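Local structure of carbohydrate binding protein, putative, cpb33A (Cellvibrio japonicus, 5FJQ) at residues G2-P7 with F92-T97; V44-V49 with C63-A68; A98-K103 with D164-E169; T102-Y107 with I158-W163. The protein acts as a copper-dependent lytic polysaccharide monooxygenase important for efficient chitin utilization, this chain being the monooxygenase domain of a longer protein. One frame throughout, in Å; residues are numbered along the deposited sequence.

Contact 1. Residues G2-P7 with F92-T97; sequences GYVSSP and FVWTNT
Val4 CG2 sits over one face of the Trp94 indole, 3.6 Å from the centroid of its five-membered ring and 14° off the normal, a CH-pi contact, while Gly2 O meets the ring edge at Trp94 CZ3. Thr95 O lies over one face of the Tyr3 ring and Thr97 CG2 reaches its edge. These groups decorate an antiparallel pair, strands 2-6 and 92-96, in the three-stranded sheet of the immunoglobulin-like beta-sandwich of lytic polysaccharide monooxygenases. Tyr3 carries its CG between the backbone N and the carbonyl carbon (chi1 55°), which swings the ring back alongside Thr95. Trp94 NE1 is hydrogen-bonded to Ser157 OG of strand 152-161.

A beta bulge shifts the register by one residue between Val4 and Ser6. Tyr3 and Thr95 exchange two backbone bonds, Tyr3 N to Thr95 O at 3.0 Å and Thr95 N to Tyr3 O at 2.8 Å. Beyond them Val93 N bonds Ser6 O, and the cis-proline Pro7 presses CD obliquely against Phe92 CD2 at 3.3 Å. At the bulge, Ser5 N donates to Val93 O at 2.9 Å, and Ser5 OG shares a 2.7 Å hydrogen bond with Thr95 OG1.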
loop_
_atom_site.group_PDB
_atom_site.type_symbol
_atom_site.label_atom_id
_atom_site.label_comp_id
_atom_site.label_asym_id
_atom_site.label_seq_id
_atom_site.Cartn_x
_atom_site.Cartn_y
_atom_site.Cartn_z
ATOM N N GLY A 2 4.006 10.305 -1.813
ATOM C CA GLY A 2 3.328 10.062 -0.574
ATOM C C GLY A 2 3.107 8.611 -0.179
ATOM O O GLY A 2 3.270 7.721 -0.990
ATOM N N TYR A 3 2.658 8.384 1.066
ATOM C CA TYR A 3 2.456 7.008 1.581
ATOM C C TYR A 3 1.292 7.023 2.573
ATOM O O TYR A 3 0.860 8.084 2.908
ATOM C CB TYR A 3 3.729 6.517 2.256
ATOM C CG TYR A 3 4.228 7.452 3.348
ATOM C CD1 TYR A 3 5.056 8.528 3.026
ATOM C CD2 TYR A 3 3.808 7.313 4.663
ATOM C CE1 TYR A 3 5.493 9.420 4.005
ATOM C CE2 TYR A 3 4.264 8.191 5.665
ATOM C CZ TYR A 3 5.087 9.243 5.308
ATOM O OH TYR A 3 5.535 10.135 6.245
ATOM N N VAL A 4 0.803 5.866 3.021
ATOM C CA VAL A 4 -0.310 5.782 4.007
ATOM C C VAL A 4 0.347 5.676 5.358
ATOM O O VAL A 4 1.098 4.705 5.631
ATOM C CB VAL A 4 -1.242 4.581 3.776
ATOM C CG1 VAL A 4 -2.368 4.535 4.827
ATOM C CG2 VAL A 4 -1.894 4.696 2.401
ATOM N N SER A 5 0.014 6.651 6.213
ATOM C CA SER A 5 0.651 6.822 7.486
ATOM C C SER A 5 -0.202 6.244 8.591
ATOM O O SER A 5 0.331 5.900 9.653
ATOM C CB SER A 5 0.967 8.312 7.688
ATOM O OG SER A 5 -0.137 9.145 7.303
ATOM N N SER A 6 -1.506 6.063 8.303
ATOM C CA SER A 6 -2.528 5.706 9.315
ATOM C C SER A 6 -3.723 5.013 8.619
ATOM O O SER A 6 -4.402 5.672 7.833
ATOM C CB SER A 6 -2.945 6.983 10.024
ATOM O OG SER A 6 -3.926 6.732 10.966
ATOM N N PRO A 7 -3.879 3.666 8.792
ATOM C CA PRO A 7 -3.018 2.722 9.510
ATOM C C PRO A 7 -1.667 2.673 8.785
ATOM O O PRO A 7 -1.620 2.878 7.576
ATOM C CB PRO A 7 -3.752 1.400 9.334
ATOM C CG PRO A 7 -5.183 1.807 9.175
ATOM C CD PRO A 7 -5.001 2.929 8.204
ATOM N N PHE A 92 -8.206 6.207 6.551
ATOM C CA PHE A 92 -6.901 5.964 5.919
ATOM C C PHE A 92 -6.327 7.294 5.465
ATOM O O PHE A 92 -7.005 8.131 4.852
ATOM C CB PHE A 92 -7.046 5.004 4.730
ATOM C CG PHE A 92 -7.357 3.589 5.128
ATOM C CD1 PHE A 92 -8.649 3.214 5.519
ATOM C CD2 PHE A 92 -6.368 2.656 5.197
ATOM C CE1 PHE A 92 -8.905 1.904 5.915
ATOM C CE2 PHE A 92 -6.616 1.342 5.604
ATOM C CZ PHE A 92 -7.883 0.972 5.963
ATOM N N VAL A 93 -5.070 7.502 5.788
ATOM C CA VAL A 93 -4.535 8.819 5.627
ATOM C C VAL A 93 -3.278 8.662 4.836
ATOM O O VAL A 93 -2.434 7.847 5.233
ATOM C CB VAL A 93 -4.148 9.447 7.006
ATOM C CG1 VAL A 93 -3.357 10.731 6.785
ATOM C CG2 VAL A 93 -5.388 9.646 7.926
ATOM N N TRP A 94 -3.157 9.477 3.785
ATOM C CA TRP A 94 -1.932 9.513 2.971
ATOM C C TRP A 94 -1.204 10.768 3.410
ATOM O O TRP A 94 -1.775 11.853 3.385
ATOM C CB TRP A 94 -2.204 9.597 1.460
ATOM C CG TRP A 94 -2.539 8.298 0.754
ATOM C CD1 TRP A 94 -3.717 7.680 0.787
ATOM C CD2 TRP A 94 -1.722 7.558 -0.187
ATOM N NE1 TRP A 94 -3.725 6.533 0.023
ATOM C CE2 TRP A 94 -2.511 6.445 -0.626
ATOM C CE3 TRP A 94 -0.411 7.710 -0.691
ATOM C CZ2 TRP A 94 -2.044 5.505 -1.524
ATOM C CZ3 TRP A 94 0.055 6.785 -1.583
ATOM C CH2 TRP A 94 -0.747 5.654 -1.989
ATOM N N THR A 95 0.037 10.605 3.843
ATOM C CA THR A 95 0.897 11.744 4.081
ATOM C C THR A 95 1.715 11.922 2.815
ATOM O O THR A 95 2.539 11.074 2.455
ATOM C CB THR A 95 1.799 11.527 5.307
ATOM O OG1 THR A 95 0.941 11.430 6.435
ATOM C CG2 THR A 95 2.725 12.725 5.486
ATOM N N ASN A 96 1.437 13.027 2.139
ATOM C CA ASN A 96 2.052 13.382 0.913
ATOM C C ASN A 96 3.271 14.276 1.114
ATOM O O ASN A 96 3.151 15.350 1.686
ATOM C CB ASN A 96 0.998 14.024 0.003
ATOM C CG ASN A 96 -0.153 13.082 -0.233
ATOM O OD1 ASN A 96 0.013 11.882 -0.019
ATOM N ND2 ASN A 96 -1.346 13.621 -0.515
ATOM N N THR A 97 4.432 13.837 0.642
ATOM C CA THR A 97 5.637 14.679 0.753
ATOM C C THR A 97 5.657 15.688 -0.357
ATOM O O THR A 97 6.209 16.771 -0.195
ATOM C CB THR A 97 6.917 13.825 0.734
ATOM O OG1 THR A 97 7.046 13.138 -0.557
ATOM C CG2 THR A 97 6.886 12.879 1.969
#

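Contact 2. Residues V44-V49 with C63-A68; sequences VAVGGV and CSANRA
Ala65 points its methyl toward strand 45-47, where CB settles between two valines. Val44 CG1 comes from one side, 3.7 Å from Ala65 CB, and Val46 CG2 from the other, 4.1 Å from that same CB. Val44 places this methyl anti to its backbone N (chi1 180°), and the same branch, Val44 CG1, also brushes Cys63 O at 3.7 Å. Ala65 and Asn66 occupy the two inner positions of a type I' turn from Ser64 to Arg67; both have positive phi, and the turn is closed by Arg67 N donating to Ser64 O at 2.8 Å.

Arg67 approaches next to the methyl cluster. Its CD lies close to the backbone of Ala45, and the bend at chi3 (68°) beyond it turns the guanidinium so that an edge meets the carbonyl. Arg67 NH1 then donates to Ala45 O at 3.1 Å, nearly straight at the hydrogen. The acceptor lies near the guanidinium plane, but NH1 itself stands 33° out of the carbonyl plane. NH2 has a long, weak ion pair with Glu43.

Next to the turn, Cys63 is tied by a disulfide to Cys174 of strand 169-178, the strand that pairs antiparallel with 45-47. The long region of loops and short helices that follows the first strand, tied to the sheet by such a disulfide, is consistent with the variable L2 region of bacterial lytic polysaccharide monooxygenases.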
loop_
_atom_site.group_PDB
_atom_site.type_symbol
_atom_site.label_atom_id
_atom_site.label_comp_id
_atom_site.label_asym_id
_atom_site.label_seq_id
_atom_site.Cartn_x
_atom_site.Cartn_y
_atom_site.Cartn_z
ATOM N N VAL A 44 6.945 4.791 -3.655
ATOM C CA VAL A 44 6.679 3.458 -4.156
ATOM C C VAL A 44 5.869 3.763 -5.401
ATOM O O VAL A 44 4.618 3.760 -5.388
ATOM C CB VAL A 44 5.977 2.547 -3.083
ATOM C CG1 VAL A 44 5.685 1.167 -3.595
ATOM C CG2 VAL A 44 6.789 2.431 -1.798
ATOM N N ALA A 45 6.593 4.061 -6.488
ATOM C CA ALA A 45 6.053 4.899 -7.584
ATOM C C ALA A 45 6.241 4.254 -8.924
ATOM O O ALA A 45 7.228 3.559 -9.126
ATOM C CB ALA A 45 6.712 6.283 -7.606
ATOM N N VAL A 46 5.343 4.526 -9.858
ATOM C CA VAL A 46 5.544 4.089 -11.252
ATOM C C VAL A 46 5.278 5.272 -12.139
ATOM O O VAL A 46 4.182 5.811 -12.118
ATOM C CB VAL A 46 4.649 2.898 -11.642
ATOM C CG1 VAL A 46 4.796 2.540 -13.091
ATOM C CG2 VAL A 46 4.994 1.625 -10.872
ATOM N N GLY A 47 6.259 5.692 -12.937
ATOM C CA GLY A 47 6.029 6.795 -13.880
ATOM C C GLY A 47 5.299 6.319 -15.143
ATOM O O GLY A 47 5.458 5.191 -15.567
ATOM N N GLY A 48 4.488 7.188 -15.729
ATOM C CA GLY A 48 3.770 6.920 -16.966
ATOM C C GLY A 48 2.425 6.233 -16.822
ATOM O O GLY A 48 1.776 5.966 -17.834
ATOM N N VAL A 49 1.995 5.926 -15.602
ATOM C CA VAL A 49 0.802 5.086 -15.441
ATOM C C VAL A 49 -0.459 5.930 -15.575
ATOM O O VAL A 49 -0.534 7.028 -15.053
ATOM C CB VAL A 49 0.784 4.307 -14.123
ATOM C CG1 VAL A 49 -0.332 3.272 -14.139
ATOM C CG2 VAL A 49 2.086 3.569 -13.885
ATOM N N CYS A 63 3.278 -4.725 -3.737
ATOM C CA CYS A 63 3.781 -3.957 -2.598
ATOM C C CYS A 63 5.076 -3.187 -2.830
ATOM O O CYS A 63 5.330 -2.210 -2.114
ATOM C CB CYS A 63 3.920 -4.892 -1.390
ATOM S SG CYS A 63 2.373 -5.614 -0.756
ATOM N N SER A 64 5.925 -3.629 -3.758
ATOM C CA SER A 64 7.164 -2.916 -4.118
ATOM C C SER A 64 6.975 -2.017 -5.343
ATOM O O SER A 64 7.924 -1.373 -5.778
ATOM C CB SER A 64 8.280 -3.915 -4.477
ATOM O OG SER A 64 7.810 -4.887 -5.439
ATOM N N ALA A 65 5.764 -2.044 -5.920
ATOM C CA ALA A 65 5.509 -1.432 -7.229
ATOM C C ALA A 65 6.642 -1.868 -8.196
ATOM O O ALA A 65 7.052 -1.106 -9.031
ATOM C CB ALA A 65 5.445 0.078 -7.096
ATOM N N ASN A 66 7.170 -3.079 -7.980
ATOM C CA ASN A 66 8.234 -3.698 -8.793
ATOM C C ASN A 66 9.599 -3.007 -8.688
ATOM O O ASN A 66 10.470 -3.140 -9.580
ATOM C CB ASN A 66 7.791 -3.868 -10.260
ATOM C CG ASN A 66 8.594 -4.933 -11.005
ATOM O OD1 ASN A 66 9.046 -5.931 -10.423
ATOM N ND2 ASN A 66 8.717 -4.754 -12.320
ATOM N N ARG A 67 9.813 -2.314 -7.564
ATOM C CA ARG A 67 11.084 -1.698 -7.293
ATOM C C ARG A 67 11.939 -2.608 -6.430
ATOM O O ARG A 67 11.482 -3.031 -5.389
ATOM C CB ARG A 67 10.835 -0.373 -6.586
ATOM C CG ARG A 67 10.026 0.535 -7.523
ATOM C CD ARG A 67 9.421 1.720 -6.877
ATOM N NE ARG A 67 10.471 2.633 -6.459
ATOM C CZ ARG A 67 10.729 3.841 -6.989
ATOM N NH1 ARG A 67 10.003 4.363 -7.987
ATOM N NH2 ARG A 67 11.706 4.583 -6.465
ATOM N N ALA A 68 13.175 -2.907 -6.850
ATOM C CA ALA A 68 13.914 -3.969 -6.181
ATOM C C ALA A 68 14.269 -3.689 -4.703
ATOM O O ALA A 68 14.335 -4.604 -3.848
ATOM C CB ALA A 68 15.164 -4.344 -7.016
#

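Contact 3. Residues A98-K103 with D164-E169; sequences AAHKTK and DRDAAE. With CU (copper (II) ion), chain D.
Lys101 and Asp166 bring the two backbones nearest, their CA atoms 6.1 Å apart, where the loop 164-169 runs beside the residues leading up to the corner in the chain at Lys103. Asp166, with CG anti to its own backbone N (chi1 -174°), extends its carboxylate across the gap. Asp166 OD2 accepts from Lys101 N at 3.0 Å on the anti lone pair, and the same oxygen accepts a hydrogen bond from a water at 2.8 Å. That water in turn accepts from His100 ND1, lying in the plane of the imidazole at its edge, a second-shell link that probably helps to fix the rotation of the ring; OD1 of Asp166 is held by Arg161.

The other nitrogen of this ring, His100 NE2, binds copper at 1.9 Å and with His1 forms the histidine brace that defines lytic polysaccharide monooxygenases. Ala98 O lies over one face of the imidazole. Glu169 OE1 stays 4.0 Å from the copper ion, held instead in a salt bridge with Arg161.

Further from the metal, Arg165 turns a guanidinium face to Lys101 CB. Arg165 NH1 comes 4.1 Å from Lys101 NZ, a closeness of like charges probably eased by Asp135 on NH1 and by Gln136 on NZ. Lys103 NZ ends the contact in a salt bridge to Asp164 OD2 at 3.0 Å, meeting it on the anti side, 19° out of the carboxylate plane.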
loop_
_atom_site.group_PDB
_atom_site.type_symbol
_atom_site.label_atom_id
_atom_site.label_comp_id
_atom_site.label_asym_id
_atom_site.label_seq_id
_atom_site.Cartn_x
_atom_site.Cartn_y
_atom_site.Cartn_z
ATOM N N ALA A 98 5.145 15.296 -1.536
ATOM C CA ALA A 98 4.964 16.236 -2.607
ATOM C C ALA A 98 3.545 16.049 -3.133
ATOM O O ALA A 98 3.257 15.022 -3.745
ATOM C CB ALA A 98 6.000 16.000 -3.710
ATOM N N ALA A 99 2.705 17.068 -2.989
ATOM C CA ALA A 99 1.321 17.041 -3.501
ATOM C C ALA A 99 1.234 16.951 -5.035
ATOM O O ALA A 99 2.160 17.347 -5.732
ATOM C CB ALA A 99 0.580 18.246 -3.011
ATOM N N HIS A 100 0.127 16.406 -5.545
ATOM C CA HIS A 100 -0.105 16.307 -6.964
ATOM C C HIS A 100 -1.611 16.473 -7.211
ATOM O O HIS A 100 -2.428 16.307 -6.269
ATOM C CB HIS A 100 0.406 14.985 -7.523
ATOM C CG HIS A 100 1.894 14.802 -7.415
ATOM N ND1 HIS A 100 2.789 15.731 -7.888
ATOM C CD2 HIS A 100 2.639 13.801 -6.888
ATOM C CE1 HIS A 100 4.031 15.296 -7.696
ATOM N NE2 HIS A 100 3.962 14.138 -7.063
ATOM N N LYS A 101 -1.978 16.830 -8.461
ATOM C CA LYS A 101 -3.390 16.801 -8.876
ATOM C C LYS A 101 -3.707 15.315 -8.985
ATOM O O LYS A 101 -2.860 14.558 -9.384
ATOM C CB LYS A 101 -3.633 17.557 -10.193
ATOM C CG LYS A 101 -3.046 18.953 -10.210
ATOM C CD LYS A 101 -3.871 19.894 -11.064
ATOM C CE LYS A 101 -3.695 21.360 -10.655
ATOM N NZ LYS A 101 -4.594 21.730 -9.516
ATOM N N THR A 102 -4.898 14.916 -8.534
ATOM C CA THR A 102 -5.269 13.493 -8.287
ATOM C C THR A 102 -6.468 13.129 -9.155
ATOM O O THR A 102 -7.502 13.820 -9.125
ATOM C CB THR A 102 -5.641 13.280 -6.795
ATOM O OG1 THR A 102 -4.468 13.523 -6.004
ATOM C CG2 THR A 102 -6.138 11.879 -6.511
ATOM N N LYS A 103 -6.325 12.033 -9.897
ATOM C CA LYS A 103 -7.445 11.373 -10.572
ATOM C C LYS A 103 -8.243 10.590 -9.524
ATOM O O LYS A 103 -9.503 10.643 -9.480
ATOM C CB LYS A 103 -6.926 10.479 -11.691
ATOM C CG LYS A 103 -8.015 9.982 -12.624
ATOM C CD LYS A 103 -8.604 11.112 -13.445
ATOM C CE LYS A 103 -8.078 11.094 -14.868
ATOM N NZ LYS A 103 -8.379 12.369 -15.574
ATOM N N ASP A 164 -4.228 14.234 -16.961
ATOM C CA ASP A 164 -4.794 15.297 -17.815
ATOM C C ASP A 164 -4.455 16.649 -17.268
ATOM O O ASP A 164 -4.391 17.627 -18.023
ATOM C CB ASP A 164 -6.298 15.192 -17.883
ATOM C CG ASP A 164 -6.745 14.071 -18.777
ATOM O OD1 ASP A 164 -6.209 13.980 -19.912
ATOM O OD2 ASP A 164 -7.587 13.278 -18.311
ATOM N N ARG A 165 -4.216 16.721 -15.966
ATOM C CA ARG A 165 -4.106 18.019 -15.347
ATOM C C ARG A 165 -2.685 18.279 -14.914
ATOM O O ARG A 165 -2.388 19.338 -14.359
ATOM C CB ARG A 165 -5.111 18.136 -14.158
ATOM C CG ARG A 165 -6.590 18.161 -14.579
ATOM C CD ARG A 165 -7.542 18.644 -13.511
ATOM N NE ARG A 165 -7.876 17.585 -12.545
ATOM C CZ ARG A 165 -7.689 17.649 -11.215
ATOM N NH1 ARG A 165 -7.165 18.755 -10.680
ATOM N NH2 ARG A 165 -8.022 16.603 -10.435
ATOM N N ASP A 166 -1.810 17.297 -15.096
ATOM C CA ASP A 166 -0.589 17.282 -14.305
ATOM C C ASP A 166 0.463 16.354 -14.858
ATOM O O ASP A 166 1.295 16.822 -15.622
ATOM C CB ASP A 166 -0.913 17.019 -12.795
ATOM C CG ASP A 166 0.296 17.134 -11.893
ATOM O OD1 ASP A 166 1.453 17.333 -12.374
ATOM O OD2 ASP A 166 0.094 16.998 -10.664
ATOM N N ALA A 167 0.467 15.074 -14.460
ATOM C CA ALA A 167 1.401 14.070 -14.967
ATOM C C ALA A 167 0.868 12.679 -14.612
ATOM O O ALA A 167 0.068 12.525 -13.653
ATOM C CB ALA A 167 2.805 14.250 -14.394
ATOM N N ALA A 168 1.297 11.696 -15.405
ATOM C CA ALA A 168 0.917 10.296 -15.245
ATOM C C ALA A 168 1.889 9.678 -14.249
ATOM O O ALA A 168 3.085 9.719 -14.427
ATOM C CB ALA A 168 0.982 9.565 -16.578
ATOM N N GLU A 169 1.402 9.158 -13.161
ATOM C CA GLU A 169 2.276 8.513 -12.189
ATOM C C GLU A 169 1.351 7.848 -11.197
ATOM O O GLU A 169 0.189 8.309 -10.968
ATOM C CB GLU A 169 3.219 9.523 -11.490
ATOM C CG GLU A 169 4.377 8.909 -10.727
ATOM C CD GLU A 169 5.280 9.982 -10.084
ATOM O OE1 GLU A 169 4.789 11.092 -9.880
ATOM O OE2 GLU A 169 6.495 9.748 -9.839
HETATM CU CU CU D . 5.228 12.910 -6.337
HETATM O O HOH W 1 2.163 18.100 -9.152
#

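Contact 4. Residues T102-Y107 with I158-W163; sequences TKYFRY and IWQRDW
Phe105 and Trp159 form an aromatic pair, lying side by side with the phenyl stacked face-to-face on the five-membered ring of the indole, planes at 23°; their modelled separation is doubtful. On the other face of the sheet, Gln160 CB makes a CH-pi contact 3.5 Å from the centroid of the Tyr104 ring. Arg106 NE, which is salt-bridged to Asp130, lies over the opposite face of that ring, while Tyr104 OH reaches Asp51 and His53.

Backbone bonds join strands 104-107 and 158-161 as antiparallel neighbours in the larger sheet of the beta-sandwich. Arg106 and Ile158 bond reciprocally, and Gln160 N donates to Tyr104 O. A classic beta bulge follows: Gln160 O accepts from both Lys103 N at 2.8 Å and Tyr104 N at 3.3 Å.

Among polar side chains, Trp159 NE1 donates to Thr102 OG1 at 2.9 Å, the hydroxyl lying 24° out of the indole plane. Gln160 NE2 bonds Arg161 O at 3.0 Å almost straight, and its OE1 accepts from Asp51 N.

Charge contacts gather round Lys103, whose chain bends at chi2 and chi3 to bring NZ over a face of Trp163, a cation-pi contact 4.5 Å from the six-membered-ring centroid, with a weak salt bridge from Lys103 NZ to Asp162 OD1 at 3.4 Å.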
loop_
_atom_site.group_PDB
_atom_site.type_symbol
_atom_site.label_atom_id
_atom_site.label_comp_id
_atom_site.label_asym_id
_atom_site.label_seq_id
_atom_site.Cartn_x
_atom_site.Cartn_y
_atom_site.Cartn_z
ATOM N N THR A 102 -4.898 14.916 -8.534
ATOM C CA THR A 102 -5.269 13.493 -8.287
ATOM C C THR A 102 -6.468 13.129 -9.155
ATOM O O THR A 102 -7.502 13.820 -9.125
ATOM C CB THR A 102 -5.641 13.280 -6.795
ATOM O OG1 THR A 102 -4.468 13.523 -6.004
ATOM C CG2 THR A 102 -6.138 11.879 -6.511
ATOM N N LYS A 103 -6.325 12.033 -9.897
ATOM C CA LYS A 103 -7.445 11.373 -10.572
ATOM C C LYS A 103 -8.243 10.590 -9.524
ATOM O O LYS A 103 -9.503 10.643 -9.480
ATOM C CB LYS A 103 -6.926 10.479 -11.691
ATOM C CG LYS A 103 -8.015 9.982 -12.624
ATOM C CD LYS A 103 -8.604 11.112 -13.445
ATOM C CE LYS A 103 -8.078 11.094 -14.868
ATOM N NZ LYS A 103 -8.379 12.369 -15.574
ATOM N N TYR A 104 -7.532 9.910 -8.628
ATOM C CA TYR A 104 -8.171 9.171 -7.508
ATOM C C TYR A 104 -7.225 8.573 -6.480
ATOM O O TYR A 104 -6.033 8.270 -6.777
ATOM C CB TYR A 104 -9.043 8.015 -8.043
ATOM C CG TYR A 104 -8.331 7.031 -8.930
ATOM C CD1 TYR A 104 -7.448 6.065 -8.393
ATOM C CD2 TYR A 104 -8.600 6.994 -10.282
ATOM C CE1 TYR A 104 -6.842 5.124 -9.203
ATOM C CE2 TYR A 104 -8.003 6.060 -11.113
ATOM C CZ TYR A 104 -7.111 5.135 -10.576
ATOM O OH TYR A 104 -6.509 4.264 -11.417
ATOM N N PHE A 105 -7.740 8.354 -5.283
ATOM C CA PHE A 105 -7.114 7.364 -4.377
ATOM C C PHE A 105 -8.080 6.209 -4.336
ATOM O O PHE A 105 -9.308 6.396 -3.967
ATOM C CB PHE A 105 -6.896 7.901 -2.931
ATOM C CG PHE A 105 -5.845 9.007 -2.838
ATOM C CD1 PHE A 105 -6.177 10.329 -3.130
ATOM C CD2 PHE A 105 -4.507 8.706 -2.549
ATOM C CE1 PHE A 105 -5.220 11.375 -3.073
ATOM C CE2 PHE A 105 -3.557 9.733 -2.494
ATOM C CZ PHE A 105 -3.899 11.056 -2.786
ATOM N N ARG A 106 -7.561 5.010 -4.580
ATOM C CA ARG A 106 -8.380 3.823 -4.461
ATOM C C ARG A 106 -7.854 2.829 -3.448
ATOM O O ARG A 106 -6.627 2.656 -3.291
ATOM C CB ARG A 106 -8.500 3.064 -5.816
ATOM C CG ARG A 106 -9.438 3.733 -6.777
ATOM C CD ARG A 106 -9.431 2.995 -8.111
ATOM N NE ARG A 106 -10.301 3.750 -9.014
ATOM C CZ ARG A 106 -10.327 3.621 -10.346
ATOM N NH1 ARG A 106 -9.476 2.821 -10.946
ATOM N NH2 ARG A 106 -11.144 4.373 -11.084
ATOM N N TYR A 107 -8.809 2.183 -2.771
ATOM C CA TYR A 107 -8.471 1.078 -1.914
ATOM C C TYR A 107 -9.083 -0.231 -2.340
ATOM O O TYR A 107 -10.310 -0.296 -2.687
ATOM C CB TYR A 107 -8.890 1.365 -0.476
ATOM C CG TYR A 107 -8.223 2.609 0.059
ATOM C CD1 TYR A 107 -8.518 3.862 -0.485
ATOM C CD2 TYR A 107 -7.278 2.528 1.064
ATOM C CE1 TYR A 107 -7.938 5.027 0.021
ATOM C CE2 TYR A 107 -6.695 3.682 1.606
ATOM C CZ TYR A 107 -6.975 4.896 1.027
ATOM O OH TYR A 107 -6.376 5.985 1.507
ATOM N N ILE A 158 -4.000 2.874 -3.854
ATOM C CA ILE A 158 -3.313 3.296 -5.040
ATOM C C ILE A 158 -3.681 4.731 -5.286
ATOM O O ILE A 158 -4.890 5.127 -5.256
ATOM C CB ILE A 158 -3.813 2.563 -6.317
ATOM C CG1 ILE A 158 -3.576 1.058 -6.245
ATOM C CG2 ILE A 158 -3.180 3.183 -7.569
ATOM C CD1 ILE A 158 -3.851 0.333 -7.569
ATOM N N TRP A 159 -2.650 5.528 -5.500
ATOM C CA TRP A 159 -2.806 6.949 -5.787
ATOM C C TRP A 159 -2.496 7.207 -7.232
ATOM O O TRP A 159 -1.312 7.053 -7.652
ATOM C CB TRP A 159 -1.871 7.771 -4.861
ATOM C CG TRP A 159 -1.937 9.238 -5.116
ATOM C CD1 TRP A 159 -2.885 9.911 -5.846
ATOM C CD2 TRP A 159 -1.026 10.244 -4.614
ATOM N NE1 TRP A 159 -2.601 11.288 -5.849
ATOM C CE2 TRP A 159 -1.453 11.500 -5.134
ATOM C CE3 TRP A 159 0.160 10.187 -3.878
ATOM C CZ2 TRP A 159 -0.790 12.705 -4.854
ATOM C CZ3 TRP A 159 0.828 11.414 -3.564
ATOM C CH2 TRP A 159 0.358 12.645 -4.088
ATOM N N GLN A 160 -3.528 7.605 -7.989
ATOM C CA GLN A 160 -3.375 7.924 -9.410
ATOM C C GLN A 160 -3.339 9.483 -9.535
ATOM O O GLN A 160 -4.327 10.174 -9.238
ATOM C CB GLN A 160 -4.478 7.243 -10.314
ATOM C CG GLN A 160 -4.440 7.625 -11.806
ATOM C CD GLN A 160 -3.252 7.087 -12.545
ATOM O OE1 GLN A 160 -3.142 5.856 -12.815
ATOM N NE2 GLN A 160 -2.382 7.997 -12.960
ATOM N N ARG A 161 -2.144 9.976 -9.894
ATOM C CA ARG A 161 -1.854 11.381 -10.204
ATOM C C ARG A 161 -2.622 11.724 -11.501
ATOM O O ARG A 161 -2.709 10.890 -12.430
ATOM C CB ARG A 161 -0.334 11.570 -10.364
ATOM C CG ARG A 161 0.117 12.979 -10.756
ATOM C CD ARG A 161 1.618 13.104 -10.595
ATOM N NE ARG A 161 2.083 14.482 -10.796
ATOM C CZ ARG A 161 3.359 14.795 -11.042
ATOM N NH1 ARG A 161 4.255 13.819 -11.084
ATOM N NH2 ARG A 161 3.744 16.055 -11.246
ATOM N N ASP A 162 -3.212 12.916 -11.567
ATOM C CA ASP A 162 -4.096 13.247 -12.694
ATOM C C ASP A 162 -3.320 13.578 -13.960
ATOM O O ASP A 162 -2.748 14.661 -14.050
ATOM C CB ASP A 162 -4.977 14.426 -12.325
ATOM C CG ASP A 162 -6.084 14.618 -13.309
ATOM O OD1 ASP A 162 -5.863 14.458 -14.505
ATOM O OD2 ASP A 162 -7.190 14.892 -12.861
ATOM N N TRP A 163 -3.306 12.659 -14.947
ATOM C CA TRP A 163 -2.396 12.866 -16.065
ATOM C C TRP A 163 -2.944 13.920 -17.049
ATOM O O TRP A 163 -2.204 14.412 -17.911
ATOM C CB TRP A 163 -2.092 11.562 -16.806
ATOM C CG TRP A 163 -3.288 11.027 -17.434
ATOM C CD1 TRP A 163 -3.797 11.350 -18.667
ATOM C CD2 TRP A 163 -4.209 10.100 -16.841
ATOM N NE1 TRP A 163 -4.984 10.663 -18.893
ATOM C CE2 TRP A 163 -5.260 9.886 -17.792
ATOM C CE3 TRP A 163 -4.256 9.424 -15.597
ATOM C CZ2 TRP A 163 -6.323 9.006 -17.542
ATOM C CZ3 TRP A 163 -5.305 8.562 -15.346
ATOM C CH2 TRP A 163 -6.332 8.346 -16.319
#

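Contacts 3 and 4 are the closest pair, centres about 8 Å apart; they share Thr102 and Lys103, and Arg161 of contact 4 salt-bridges Asp166 and Glu169 of contact 3 beside the copper ligand His100. Contact 1 lies against contact 4 across the sandwich core, with Phe92 CB packed 3.4 Å from Tyr107 CE2. Its strand 2-6 follows His1 directly, and the Thr97 side chain is about 6 Å from the copper. Contact 2, its centre about 14 Å from that of contact 4, probably bonds it through Gln160 NE2 and Val49 O at 3.0 Å. Gly48 N similarly meets Ala168 O of contact 3 at 3.2 Å, and the Ala45 side chain is about 7 Å from the copper.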